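Methyltransferase (Streptomyces regensis, PDB 5N5D) binds S-adenosylmethionine and probably transfers its methyl group to a hydroxyl oxygen of a substrate during tomaymycin biosynthesis. Local coordinates at residues S12-F17 / V211-Y216; D25-K30 / L106-V111; I125-D130 / F153-K158; R191-M196 / G218-L223. All coordinates share one frame; numbering follows the deposited sequence.

Overall arrangement
The four contacts are spread around a Rossmann-like sheet that carries S-adenosylmethionine. Contacts 1 and 2 involve the successive N-terminal helices 6-21 and 26-31; the contact centres lie 23 Å apart. Contact 3, whose centre is 33 Å from that of contact 1, lies across the chain's centre from it. Contacts 3 and 4 are neighbours, 17 Å between centres, and touch through T154 OG1 and M196 CE at 3.5 Å. Contacts 1 and 4 each use a segment near the C-terminus, 211-216 and 218-223, which adjoin in sequence, and both reach the second subunit. The ligand lies about 8 Å from the side chain of L126, 11 Å from that of T213 and 12 Å from that of K30.

Contact 1 of 4, residues S12-F17 / V211-Y216; sequences SVDVYF and VGTKGY. Unlike the reference sequence in segment 12-17: V15 (reference Ala).
D14 on helix 6-21 and G212 in the loop 211-216 mark the closest backbone approach, with their CA atoms 5.6 Å apart. The loop is the bend of a beta hairpin: strands 203-211 and 217-224 run antiparallel, and a type I turn from G212 to G215 joins them, closed by G215 N to G212 O at 2.9 Å. D14 carries the contact from the helix side. D14 OD2 accepts a nearly straight hydrogen bond from T213 N, 2.9 Å long with an N-H...O angle of 166°; the donor comes from the anti side of the carboxylate, 32° out of its plane. D14 OD2 also lies 3.3 Å from G212 CA, so close that a side chain on G212 would collide with it. T213 adds its methyl, CG2 lying 3.7 Å from D14 CB. With chi1 near 60°, T213 OG1 is tucked between the backbone N and the carbonyl carbon, where it meets a water at 2.9 Å that also gives a weak bond to D14 OD2. D14 OD1 looks elsewhere, to Q209 NE2 of the second subunit, while Q7 NE2 reaches G212 O from the same helix as D14. An asparagine at D14 would probably weaken the grip on the hairpin, since a neutral amide could offer only one oxygen where the carboxylate uses one for T213 N and the other for the second subunit. One buried carboxylate thus appears to tie together an N-terminal helix, a hairpin turn and the dimer interface, with N-H donors at each of its oxygens, which would probably stabilise the buried negative charge.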
loop_
_atom_site.group_PDB
_atom_site.type_symbol
_atom_site.label_atom_id
_atom_site.label_comp_id
_atom_site.label_asym_id
_atom_site.label_seq_id
_atom_site.Cartn_x
_atom_site.Cartn_y
_atom_site.Cartn_z
ATOM N N SER A 12 -19.204 0.904 6.457
ATOM C CA SER A 12 -19.526 2.328 6.493
ATOM C C SER A 12 -18.285 3.179 6.261
ATOM O O SER A 12 -18.330 4.176 5.533
ATOM C CB SER A 12 -20.176 2.681 7.833
ATOM O OG SER A 12 -20.381 4.080 7.959
ATOM N N VAL A 13 -17.163 2.798 6.868
ATOM C CA VAL A 13 -15.924 3.540 6.660
ATOM C C VAL A 13 -15.439 3.383 5.223
ATOM O O VAL A 13 -15.014 4.357 4.587
ATOM C CB VAL A 13 -14.874 3.078 7.684
ATOM C CG1 VAL A 13 -13.517 3.692 7.384
ATOM C CG2 VAL A 13 -15.325 3.432 9.085
ATOM N N ASP A 14 -15.485 2.161 4.683
ATOM C CA ASP A 14 -15.072 1.951 3.298
ATOM C C ASP A 14 -15.945 2.739 2.332
ATOM O O ASP A 14 -15.443 3.373 1.397
ATOM C CB ASP A 14 -15.123 0.462 2.950
ATOM C CG ASP A 14 -13.777 -0.095 2.550
ATOM O OD1 ASP A 14 -12.768 0.629 2.660
ATOM O OD2 ASP A 14 -13.720 -1.269 2.138
ATOM N N VAL A 15 -17.264 2.682 2.524
ATOM C CA VAL A 15 -18.191 3.421 1.668
ATOM C C VAL A 15 -17.904 4.914 1.751
ATOM O O VAL A 15 -17.952 5.630 0.741
ATOM C CB VAL A 15 -19.648 3.094 2.054
ATOM C CG1 VAL A 15 -20.640 4.109 1.469
ATOM C CG2 VAL A 15 -20.005 1.683 1.588
ATOM N N TYR A 16 -17.597 5.405 2.954
ATOM C CA TYR A 16 -17.299 6.823 3.129
ATOM C C TYR A 16 -16.055 7.225 2.345
ATOM O O TYR A 16 -16.084 8.168 1.548
ATOM C CB TYR A 16 -17.123 7.150 4.615
ATOM C CG TYR A 16 -16.506 8.515 4.810
ATOM C CD1 TYR A 16 -17.268 9.669 4.684
ATOM C CD2 TYR A 16 -15.160 8.649 5.089
ATOM C CE1 TYR A 16 -16.695 10.916 4.835
ATOM C CE2 TYR A 16 -14.578 9.888 5.243
ATOM C CZ TYR A 16 -15.345 11.018 5.110
ATOM O OH TYR A 16 -14.723 12.236 5.266
ATOM N N PHE A 17 -14.939 6.532 2.568
ATOM C CA PHE A 17 -13.717 6.858 1.836
ATOM C C PHE A 17 -13.925 6.703 0.338
ATOM O O PHE A 17 -13.533 7.570 -0.453
ATOM C CB PHE A 17 -12.565 5.958 2.292
ATOM C CG PHE A 17 -12.021 6.267 3.659
ATOM C CD1 PHE A 17 -11.887 7.562 4.113
ATOM C CD2 PHE A 17 -11.598 5.231 4.478
ATOM C CE1 PHE A 17 -11.365 7.823 5.373
ATOM C CE2 PHE A 17 -11.082 5.484 5.729
ATOM C CZ PHE A 17 -10.970 6.780 6.180
ATOM N N VAL A 211 -9.126 -4.466 6.676
ATOM C CA VAL A 211 -10.555 -4.717 6.808
ATOM C C VAL A 211 -11.274 -3.730 5.900
ATOM O O VAL A 211 -10.665 -2.833 5.313
ATOM C CB VAL A 211 -11.062 -4.606 8.264
ATOM C CG1 VAL A 211 -10.367 -5.635 9.155
ATOM C CG2 VAL A 211 -10.891 -3.184 8.808
ATOM N N GLY A 212 -12.580 -3.913 5.783
ATOM C CA GLY A 212 -13.381 -3.175 4.832
ATOM C C GLY A 212 -14.487 -4.064 4.304
ATOM O O GLY A 212 -14.841 -5.057 4.927
ATOM N N THR A 213 -15.017 -3.690 3.134
ATOM C CA THR A 213 -16.143 -4.418 2.564
ATOM C C THR A 213 -15.827 -5.880 2.260
ATOM O O THR A 213 -16.762 -6.674 2.095
ATOM C CB THR A 213 -16.626 -3.731 1.284
ATOM O OG1 THR A 213 -15.565 -3.696 0.326
ATOM C CG2 THR A 213 -17.094 -2.316 1.578
ATOM N N LYS A 214 -14.552 -6.258 2.181
ATOM C CA LYS A 214 -14.181 -7.649 1.945
ATOM C C LYS A 214 -14.012 -8.432 3.236
ATOM O O LYS A 214 -13.734 -9.637 3.185
ATOM C CB LYS A 214 -12.886 -7.726 1.132
ATOM C CG LYS A 214 -12.941 -6.999 -0.205
ATOM C CD LYS A 214 -13.963 -7.601 -1.157
ATOM C CE LYS A 214 -13.522 -8.973 -1.660
ATOM N NZ LYS A 214 -14.403 -9.478 -2.744
ATOM N N GLY A 215 -14.195 -7.790 4.383
ATOM C CA GLY A 215 -13.924 -8.426 5.652
ATOM C C GLY A 215 -12.444 -8.360 5.986
ATOM O O GLY A 215 -11.678 -7.585 5.412
ATOM N N TYR A 216 -12.047 -9.208 6.932
ATOM C CA TYR A 216 -10.672 -9.260 7.416
ATOM C C TYR A 216 -9.819 -10.119 6.491
ATOM O O TYR A 216 -10.132 -11.295 6.263
ATOM C CB TYR A 216 -10.668 -9.818 8.838
ATOM C CG TYR A 216 -9.326 -10.219 9.407
ATOM C CD1 TYR A 216 -8.275 -9.317 9.484
ATOM C CD2 TYR A 216 -9.134 -11.493 9.927
ATOM C CE1 TYR A 216 -7.055 -9.686 10.033
ATOM C CE2 TYR A 216 -7.925 -11.864 10.478
ATOM C CZ TYR A 216 -6.893 -10.959 10.529
ATOM O OH TYR A 216 -5.684 -11.332 11.085
HETATM O O HOH W 1 -14.876 -0.932 -0.423
#

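Contact 2 of 4, residues D25-K30 / L106-V111; sequences DEALSK and LAEAGV
A27 and A109 meet where two helix ends face each other: the start of helix 26-31, with D25 as its N-cap, lies against the end of helix 96-108, which finishes in a Schellman motif. In the latter, G110 takes positive phi (80°) and the chain folds back, V111 N bonding to L106 O at 3.1 Å. The N-cap is looser, D25 OD1 accepting only a weak bond from L28 N at 3.4 Å. The apolar part of the contact is small and close. A27 CB approaches A109 CB to 3.6 Å and A109 N to 3.5 Å, and E108 CB flanks the same methyl; two small residues are what let the backbones come within 5.0 Å, measured from A27 CA to A109 CA. The polar part lies toward solvent. There K30 and E108 cross at about a right angle and form a salt bridge, although K30 is modelled in two conformers, so the bridge is probably not permanent. E108 is also held by R105 within its own helix. R81 links both ends, pairing with D25 OD2 and donating from NH2 to the carbonyl oxygen of A109. In the conformer described here the K30 chain bends at chi3 (71°), carrying NZ to within 2.8 Å of E108 OE2, which it meets from above the carboxylate plane, 40° out of it.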
loop_
_atom_site.group_PDB
_atom_site.type_symbol
_atom_site.label_atom_id
_atom_site.label_comp_id
_atom_site.label_asym_id
_atom_site.label_seq_id
_atom_site.Cartn_x
_atom_site.Cartn_y
_atom_site.Cartn_z
ATOM N N ASP A 25 -16.969 3.810 -13.170
ATOM C CA ASP A 25 -17.780 4.027 -14.358
ATOM C C ASP A 25 -18.555 2.747 -14.678
ATOM O O ASP A 25 -18.532 1.774 -13.919
ATOM C CB ASP A 25 -16.900 4.510 -15.514
ATOM C CG ASP A 25 -15.877 3.482 -15.972
ATOM O OD1 ASP A 25 -15.527 2.559 -15.205
ATOM O OD2 ASP A 25 -15.396 3.617 -17.121
ATOM N N GLU A 26 -19.247 2.733 -15.817
ATOM C CA GLU A 26 -20.082 1.591 -16.176
ATOM C C GLU A 26 -19.281 0.293 -16.159
ATOM O O GLU A 26 -19.701 -0.705 -15.563
ATOM C CB GLU A 26 -20.703 1.830 -17.557
ATOM C CG GLU A 26 -21.530 0.671 -18.122
ATOM C CD GLU A 26 -21.763 0.775 -19.627
ATOM O OE1 GLU A 26 -20.949 1.415 -20.330
ATOM O OE2 GLU A 26 -22.768 0.211 -20.109
ATOM N N ALA A 27 -18.120 0.286 -16.819
ATOM C CA ALA A 27 -17.346 -0.946 -16.927
ATOM C C ALA A 27 -16.992 -1.493 -15.547
ATOM O O ALA A 27 -17.141 -2.692 -15.285
ATOM C CB ALA A 27 -16.088 -0.703 -17.761
ATOM N N LEU A 28 -16.534 -0.622 -14.644
ATOM C CA LEU A 28 -16.157 -1.071 -13.308
ATOM C C LEU A 28 -17.372 -1.505 -12.500
ATOM O O LEU A 28 -17.336 -2.538 -11.824
ATOM C CB LEU A 28 -15.406 0.035 -12.570
ATOM C CG LEU A 28 -13.933 0.210 -12.952
ATOM C CD1 LEU A 28 -13.382 1.512 -12.380
ATOM C CD2 LEU A 28 -13.106 -0.979 -12.473
ATOM N N SER A 29 -18.451 -0.722 -12.533
ATOM C CA SER A 29 -19.631 -1.088 -11.759
ATOM C C SER A 29 -20.224 -2.402 -12.248
ATOM O O SER A 29 -20.750 -3.181 -11.445
ATOM C CB SER A 29 -20.672 0.033 -11.815
ATOM O OG SER A 29 -21.088 0.280 -13.139
ATOM N N LYS A 30 -20.152 -2.665 -13.556
ATOM C CA LYS A 30 -20.631 -3.940 -14.085
ATOM C C LYS A 30 -19.684 -5.074 -13.714
ATOM O O LYS A 30 -20.133 -6.150 -13.297
ATOM C CB LYS A 30 -20.792 -3.863 -15.606
ATOM C CG LYS A 30 -21.903 -2.932 -16.091
ATOM C CD LYS A 30 -21.995 -2.868 -17.627
ATOM C CE LYS A 30 -22.528 -4.163 -18.230
ATOM N NZ LYS A 30 -22.817 -4.022 -19.687
ATOM N N LEU A 106 -13.609 -5.315 -20.199
ATOM C CA LEU A 106 -12.419 -4.605 -20.654
ATOM C C LEU A 106 -12.695 -3.816 -21.926
ATOM O O LEU A 106 -12.142 -2.724 -22.117
ATOM C CB LEU A 106 -11.276 -5.597 -20.857
ATOM C CG LEU A 106 -10.800 -6.237 -19.550
ATOM C CD1 LEU A 106 -10.014 -7.506 -19.843
ATOM C CD2 LEU A 106 -9.970 -5.260 -18.724
ATOM N N ALA A 107 -13.547 -4.345 -22.805
ATOM C CA ALA A 107 -13.956 -3.597 -23.987
ATOM C C ALA A 107 -14.763 -2.364 -23.596
ATOM O O ALA A 107 -14.505 -1.257 -24.089
ATOM C CB ALA A 107 -14.760 -4.504 -24.914
ATOM N N GLU A 108 -15.744 -2.537 -22.704
ATOM C CA GLU A 108 -16.522 -1.402 -22.210
ATOM C C GLU A 108 -15.615 -0.354 -21.580
ATOM O O GLU A 108 -15.863 0.853 -21.699
ATOM C CB GLU A 108 -17.560 -1.878 -21.189
ATOM C CG GLU A 108 -18.676 -2.747 -21.765
ATOM C CD GLU A 108 -19.431 -3.537 -20.701
ATOM O OE1 GLU A 108 -19.042 -3.490 -19.512
ATOM O OE2 GLU A 108 -20.424 -4.211 -21.056
ATOM N N ALA A 109 -14.560 -0.800 -20.900
ATOM C CA ALA A 109 -13.651 0.098 -20.202
ATOM C C ALA A 109 -12.724 0.856 -21.139
ATOM O O ALA A 109 -12.057 1.793 -20.686
ATOM C CB ALA A 109 -12.814 -0.694 -19.203
ATOM N N GLY A 110 -12.657 0.473 -22.413
ATOM C CA GLY A 110 -11.776 1.133 -23.357
ATOM C C GLY A 110 -10.328 0.707 -23.290
ATOM O O GLY A 110 -9.455 1.464 -23.731
ATOM N N VAL A 111 -10.038 -0.487 -22.767
ATOM C CA VAL A 111 -8.665 -0.929 -22.561
ATOM C C VAL A 111 -8.370 -2.256 -23.250
ATOM O O VAL A 111 -7.322 -2.854 -23.002
ATOM C CB VAL A 111 -8.321 -1.018 -21.058
ATOM C CG1 VAL A 111 -8.466 0.341 -20.394
ATOM C CG2 VAL A 111 -9.190 -2.055 -20.355
#

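Contact 3 of 4, residues I125-D130 / F153-K158; sequences ILPTLD and FTWALK
L126 and P127 lie over one face of the W155 indole, and this is the tightly packed half of the contact. L126 CB sits 3.9 Å from the centroid of the five-membered ring and only 10° off its normal, a CH-pi contact. L126 CD1 slides along the same side chain to within 3.9 Å of W155 CD1. The side chains of P127 and W155 cross at about a right angle, P127 lying over the six-membered ring: its CA is 3.4 Å from W155 CH2, and its CB 3.6 Å from the same atom. The turn that presents these residues is held by T128, whose N and OG1 both bond to I125 O, the hydroxyl in the carbonyl plane. A glycine in place of W155 would probably open a gap beneath L126 and P127 and leave the loop without the surface it lies on.

The outer half is looser and polar. D130 and K158, the latter exposed, form a salt bridge at the rim. K158 starts with CG opposite its backbone N (chi1 -177°), then turns at chi2 and again at chi4 to bring NZ to D130 OD2. The modelled 2.5 Å between K158 NZ and D130 OD2 is doubtfully short; the pairing of charges is more secure than the length.

On its inner side L126 also touches L66 and I92 on two strands of the sheet. The contact thus joins two connections of a Rossmann-like methyltransferase core: the crossover between strands 115-119 and 139-142, and helix 149-158, which continues from strand 139-142 toward strand 165-169.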
loop_
_atom_site.group_PDB
_atom_site.type_symbol
_atom_site.label_atom_id
_atom_site.label_comp_id
_atom_site.label_asym_id
_atom_site.label_seq_id
_atom_site.Cartn_x
_atom_site.Cartn_y
_atom_site.Cartn_z
ATOM N N ILE A 125 0.255 -21.888 -18.263
ATOM C CA ILE A 125 0.387 -20.726 -19.137
ATOM C C ILE A 125 1.663 -19.953 -18.835
ATOM O O ILE A 125 2.338 -19.473 -19.753
ATOM C CB ILE A 125 -0.863 -19.839 -19.002
ATOM C CG1 ILE A 125 -2.065 -20.552 -19.622
ATOM C CG2 ILE A 125 -0.643 -18.479 -19.661
ATOM C CD1 ILE A 125 -3.384 -20.129 -19.048
ATOM N N LEU A 126 2.009 -19.805 -17.557
ATOM C CA LEU A 126 3.133 -18.953 -17.171
ATOM C C LEU A 126 4.424 -19.253 -17.927
ATOM O O LEU A 126 5.070 -18.301 -18.395
ATOM C CB LEU A 126 3.330 -19.062 -15.652
ATOM C CG LEU A 126 2.267 -18.312 -14.834
ATOM C CD1 LEU A 126 2.216 -18.790 -13.384
ATOM C CD2 LEU A 126 2.523 -16.818 -14.882
ATOM N N PRO A 127 4.858 -20.503 -18.096
ATOM C CA PRO A 127 6.102 -20.718 -18.858
ATOM C C PRO A 127 6.042 -20.192 -20.280
ATOM O O PRO A 127 7.089 -19.837 -20.841
ATOM C CB PRO A 127 6.292 -22.244 -18.819
ATOM C CG PRO A 127 5.023 -22.809 -18.306
ATOM C CD PRO A 127 4.362 -21.749 -17.490
ATOM N N THR A 128 4.849 -20.115 -20.882
ATOM C CA THR A 128 4.715 -19.622 -22.251
ATOM C C THR A 128 4.901 -18.118 -22.350
ATOM O O THR A 128 4.992 -17.593 -23.467
ATOM C CB THR A 128 3.344 -19.978 -22.839
ATOM O OG1 THR A 128 2.340 -19.086 -22.329
ATOM C CG2 THR A 128 2.958 -21.420 -22.516
ATOM N N LEU A 129 4.951 -17.420 -21.220
ATOM C CA LEU A 129 5.098 -15.974 -21.199
ATOM C C LEU A 129 6.550 -15.523 -21.132
ATOM O O LEU A 129 6.816 -14.321 -21.238
ATOM C CB LEU A 129 4.327 -15.393 -20.008
ATOM C CG LEU A 129 2.839 -15.755 -19.938
ATOM C CD1 LEU A 129 2.196 -15.039 -18.766
ATOM C CD2 LEU A 129 2.107 -15.424 -21.238
ATOM N N ASP A 130 7.495 -16.447 -20.966
ATOM C CA ASP A 130 8.906 -16.085 -20.875
ATOM C C ASP A 130 9.429 -15.918 -22.299
ATOM O O ASP A 130 10.105 -16.783 -22.858
ATOM C CB ASP A 130 9.676 -17.140 -20.092
ATOM C CG ASP A 130 11.017 -16.638 -19.597
ATOM O OD1 ASP A 130 11.391 -15.496 -19.933
ATOM O OD2 ASP A 130 11.693 -17.387 -18.861
ATOM N N PHE A 153 4.918 -17.183 -7.218
ATOM C CA PHE A 153 5.987 -16.268 -6.834
ATOM C C PHE A 153 7.278 -16.592 -7.578
ATOM O O PHE A 153 7.946 -15.693 -8.104
ATOM C CB PHE A 153 6.182 -16.329 -5.319
ATOM C CG PHE A 153 7.322 -15.496 -4.811
ATOM C CD1 PHE A 153 7.388 -14.141 -5.076
ATOM C CD2 PHE A 153 8.310 -16.071 -4.035
ATOM C CE1 PHE A 153 8.437 -13.380 -4.588
ATOM C CE2 PHE A 153 9.360 -15.316 -3.548
ATOM C CZ PHE A 153 9.419 -13.968 -3.825
ATOM N N THR A 154 7.642 -17.878 -7.649
ATOM C CA THR A 154 8.810 -18.271 -8.430
ATOM C C THR A 154 8.706 -17.756 -9.860
ATOM O O THR A 154 9.671 -17.215 -10.412
ATOM C CB THR A 154 8.968 -19.798 -8.425
ATOM O OG1 THR A 154 9.177 -20.251 -7.084
ATOM C CG2 THR A 154 10.146 -20.218 -9.297
ATOM N N TRP A 155 7.531 -17.914 -10.472
ATOM C CA TRP A 155 7.342 -17.443 -11.841
ATOM C C TRP A 155 7.369 -15.920 -11.915
ATOM O O TRP A 155 7.895 -15.353 -12.877
ATOM C CB TRP A 155 6.029 -17.984 -12.415
ATOM C CG TRP A 155 6.191 -19.317 -13.059
ATOM C CD1 TRP A 155 5.609 -20.494 -12.684
ATOM C CD2 TRP A 155 7.009 -19.616 -14.195
ATOM N NE1 TRP A 155 6.012 -21.508 -13.525
ATOM C CE2 TRP A 155 6.875 -20.991 -14.456
ATOM C CE3 TRP A 155 7.845 -18.850 -15.015
ATOM C CZ2 TRP A 155 7.541 -21.617 -15.505
ATOM C CZ3 TRP A 155 8.507 -19.474 -16.051
ATOM C CH2 TRP A 155 8.354 -20.844 -16.284
ATOM N N ALA A 156 6.813 -15.241 -10.908
ATOM C CA ALA A 156 6.881 -13.783 -10.875
ATOM C C ALA A 156 8.326 -13.304 -10.910
ATOM O O ALA A 156 8.659 -12.357 -11.634
ATOM C CB ALA A 156 6.170 -13.251 -9.629
ATOM N N LEU A 157 9.206 -13.962 -10.149
ATOM C CA LEU A 157 10.621 -13.600 -10.175
ATOM C C LEU A 157 11.244 -13.901 -11.534
ATOM O O LEU A 157 11.994 -13.079 -12.076
ATOM C CB LEU A 157 11.366 -14.347 -9.072
ATOM C CG LEU A 157 10.934 -14.056 -7.634
ATOM C CD1 LEU A 157 11.774 -14.889 -6.679
ATOM C CD2 LEU A 157 11.036 -12.575 -7.281
ATOM N N LYS A 158 10.939 -15.068 -12.108
ATOM C CA LYS A 158 11.529 -15.438 -13.390
ATOM C C LYS A 158 11.091 -14.500 -14.506
ATOM O O LYS A 158 11.866 -14.232 -15.432
ATOM C CB LYS A 158 11.146 -16.876 -13.739
ATOM C CG LYS A 158 11.761 -17.391 -15.024
ATOM C CD LYS A 158 13.272 -17.552 -14.881
ATOM C CE LYS A 158 13.887 -18.153 -16.131
ATOM N NZ LYS A 158 13.626 -17.310 -17.331
#

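Contact 4 of 4, residues R191-M196 / G218-L223; sequences RRFHEM and GFTLAL
T220, on a strand in the sheet's antiparallel part, packs against F193 and H194 of helix 185-198; this is a buried helix-to-sheet contact, made by three side chains. The CA atoms of H194 and T220 are 8.9 Å apart, so the backbones keep their distance and the side chains bridge the gap. Each branch of T220 has its own partner. With chi1 at -58°, CG2 lies opposite the backbone N and 3.9 Å from F193 CZ. OG1 stands beside the backbone N; it lies at the edge of the F193 ring, near its plane, and approaches H194 NE2 to 3.3 Å. That hydroxyl and NE2 are both hydrogen-bonded to S207 OG on the neighbouring strand, which supplies a clear polar mate for each. The other imidazole nitrogen, ND1, is bonded to V190 O one turn back, which fixes the rotation of the ring. Outside this pair of segments, H194 stacks on F17 of the second subunit, and F193 meets F153 edge-to-face on helix 149-158.

The outer side of the helix is ionic. R192 NH1 donates to E195 OE1 (3.0 Å, 157°), meeting the anti lone pair of that oxygen, which lies close to the guanidinium plane, while R191 adds a long, purely electrostatic contact. The chemistry therefore separates: charges face outward, and the buried polar atoms H194 NE2 and T220 OG1 are satisfied through S207. Since a carbonyl can only accept, the V190 bond implies a proton on ND1.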
loop_
_atom_site.group_PDB
_atom_site.type_symbol
_atom_site.label_atom_id
_atom_site.label_comp_id
_atom_site.label_asym_id
_atom_site.label_seq_id
_atom_site.Cartn_x
_atom_site.Cartn_y
_atom_site.Cartn_z
ATOM N N ARG A 191 2.170 -19.859 3.783
ATOM C CA ARG A 191 3.297 -19.967 4.706
ATOM C C ARG A 191 4.591 -20.227 3.950
ATOM O O ARG A 191 5.615 -19.579 4.203
ATOM C CB ARG A 191 3.031 -21.074 5.721
ATOM C CG ARG A 191 1.955 -20.728 6.749
ATOM C CD ARG A 191 1.691 -21.884 7.703
ATOM N NE ARG A 191 2.911 -22.401 8.322
ATOM C CZ ARG A 191 3.473 -21.903 9.420
ATOM N NH1 ARG A 191 2.950 -20.856 10.041
ATOM N NH2 ARG A 191 4.577 -22.452 9.899
ATOM N N ARG A 192 4.562 -21.180 3.015
ATOM C CA ARG A 192 5.742 -21.473 2.206
ATOM C C ARG A 192 6.236 -20.221 1.489
ATOM O O ARG A 192 7.444 -19.973 1.402
ATOM C CB ARG A 192 5.405 -22.576 1.198
ATOM C CG ARG A 192 6.513 -22.976 0.225
ATOM C CD ARG A 192 7.372 -24.090 0.769
ATOM N NE ARG A 192 8.224 -23.616 1.849
ATOM C CZ ARG A 192 9.444 -23.114 1.688
ATOM N NH1 ARG A 192 10.127 -22.710 2.748
ATOM N NH2 ARG A 192 9.989 -23.013 0.479
ATOM N N PHE A 193 5.305 -19.418 0.973
ATOM C CA PHE A 193 5.663 -18.199 0.254
ATOM C C PHE A 193 6.374 -17.207 1.169
ATOM O O PHE A 193 7.401 -16.625 0.798
ATOM C CB PHE A 193 4.384 -17.611 -0.348
ATOM C CG PHE A 193 4.473 -16.159 -0.732
ATOM C CD1 PHE A 193 5.408 -15.718 -1.650
ATOM C CD2 PHE A 193 3.579 -15.247 -0.201
ATOM C CE1 PHE A 193 5.463 -14.380 -2.013
ATOM C CE2 PHE A 193 3.624 -13.909 -0.562
ATOM C CZ PHE A 193 4.569 -13.477 -1.465
ATOM N N HIS A 194 5.845 -17.007 2.377
ATOM C CA HIS A 194 6.484 -16.088 3.314
ATOM C C HIS A 194 7.837 -16.619 3.757
ATOM O O HIS A 194 8.780 -15.843 3.950
ATOM C CB HIS A 194 5.570 -15.830 4.514
ATOM C CG HIS A 194 4.480 -14.858 4.213
ATOM N ND1 HIS A 194 3.377 -15.192 3.460
ATOM C CD2 HIS A 194 4.349 -13.546 4.518
ATOM C CE1 HIS A 194 2.600 -14.131 3.329
ATOM N NE2 HIS A 194 3.165 -13.121 3.966
ATOM N N GLU A 195 7.951 -17.938 3.912
ATOM C CA GLU A 195 9.241 -18.545 4.223
ATOM C C GLU A 195 10.250 -18.328 3.097
ATOM O O GLU A 195 11.437 -18.085 3.354
ATOM C CB GLU A 195 9.049 -20.034 4.499
ATOM C CG GLU A 195 8.337 -20.316 5.803
ATOM C CD GLU A 195 7.881 -21.754 5.920
ATOM O OE1 GLU A 195 8.305 -22.598 5.091
ATOM O OE2 GLU A 195 7.082 -22.028 6.832
ATOM N N MET A 196 9.805 -18.430 1.839
ATOM C CA MET A 196 10.688 -18.139 0.713
ATOM C C MET A 196 11.187 -16.703 0.770
ATOM O O MET A 196 12.371 -16.439 0.536
ATOM C CB MET A 196 9.969 -18.393 -0.613
ATOM C CG MET A 196 9.632 -19.844 -0.883
ATOM S SD MET A 196 8.435 -20.039 -2.224
ATOM C CE MET A 196 9.432 -19.638 -3.652
ATOM N N GLY A 218 -5.728 -9.636 4.006
ATOM C CA GLY A 218 -4.479 -8.897 3.886
ATOM C C GLY A 218 -3.774 -9.215 2.587
ATOM O O GLY A 218 -4.165 -10.119 1.842
ATOM N N PHE A 219 -2.709 -8.455 2.328
ATOM C CA PHE A 219 -1.922 -8.626 1.120
ATOM C C PHE A 219 -0.443 -8.533 1.450
ATOM O O PHE A 219 -0.047 -7.996 2.488
ATOM C CB PHE A 219 -2.287 -7.574 0.068
ATOM C CG PHE A 219 -1.916 -6.161 0.458
ATOM C CD1 PHE A 219 -2.762 -5.390 1.235
ATOM C CD2 PHE A 219 -0.731 -5.597 0.017
ATOM C CE1 PHE A 219 -2.430 -4.080 1.575
ATOM C CE2 PHE A 219 -0.386 -4.297 0.355
ATOM C CZ PHE A 219 -1.238 -3.534 1.132
ATOM N N THR A 220 0.367 -9.073 0.543
ATOM C CA THR A 220 1.815 -8.954 0.593
ATOM C C THR A 220 2.280 -8.098 -0.569
ATOM O O THR A 220 1.829 -8.281 -1.702
ATOM C CB THR A 220 2.488 -10.325 0.521
ATOM O OG1 THR A 220 2.017 -11.132 1.595
ATOM C CG2 THR A 220 4.012 -10.197 0.604
ATOM N N LEU A 221 3.179 -7.170 -0.279
ATOM C CA LEU A 221 3.802 -6.335 -1.294
ATOM C C LEU A 221 5.295 -6.605 -1.262
ATOM O O LEU A 221 5.939 -6.424 -0.222
ATOM C CB LEU A 221 3.507 -4.854 -1.061
ATOM C CG LEU A 221 3.948 -3.930 -2.199
ATOM C CD1 LEU A 221 3.091 -2.680 -2.218
ATOM C CD2 LEU A 221 5.423 -3.553 -2.081
ATOM N N ALA A 222 5.833 -7.044 -2.392
ATOM C CA ALA A 222 7.238 -7.381 -2.520
ATOM C C ALA A 222 7.879 -6.544 -3.615
ATOM O O ALA A 222 7.259 -6.255 -4.644
ATOM C CB ALA A 222 7.411 -8.869 -2.831
ATOM N N LEU A 223 9.115 -6.133 -3.365
ATOM C CA LEU A 223 9.932 -5.409 -4.326
ATOM C C LEU A 223 11.116 -6.288 -4.697
ATOM O O LEU A 223 11.870 -6.725 -3.818
ATOM C CB LEU A 223 10.419 -4.089 -3.737
ATOM C CG LEU A 223 11.371 -3.266 -4.608
ATOM C CD1 LEU A 223 10.660 -2.744 -5.838
ATOM C CD2 LEU A 223 11.950 -2.120 -3.790
#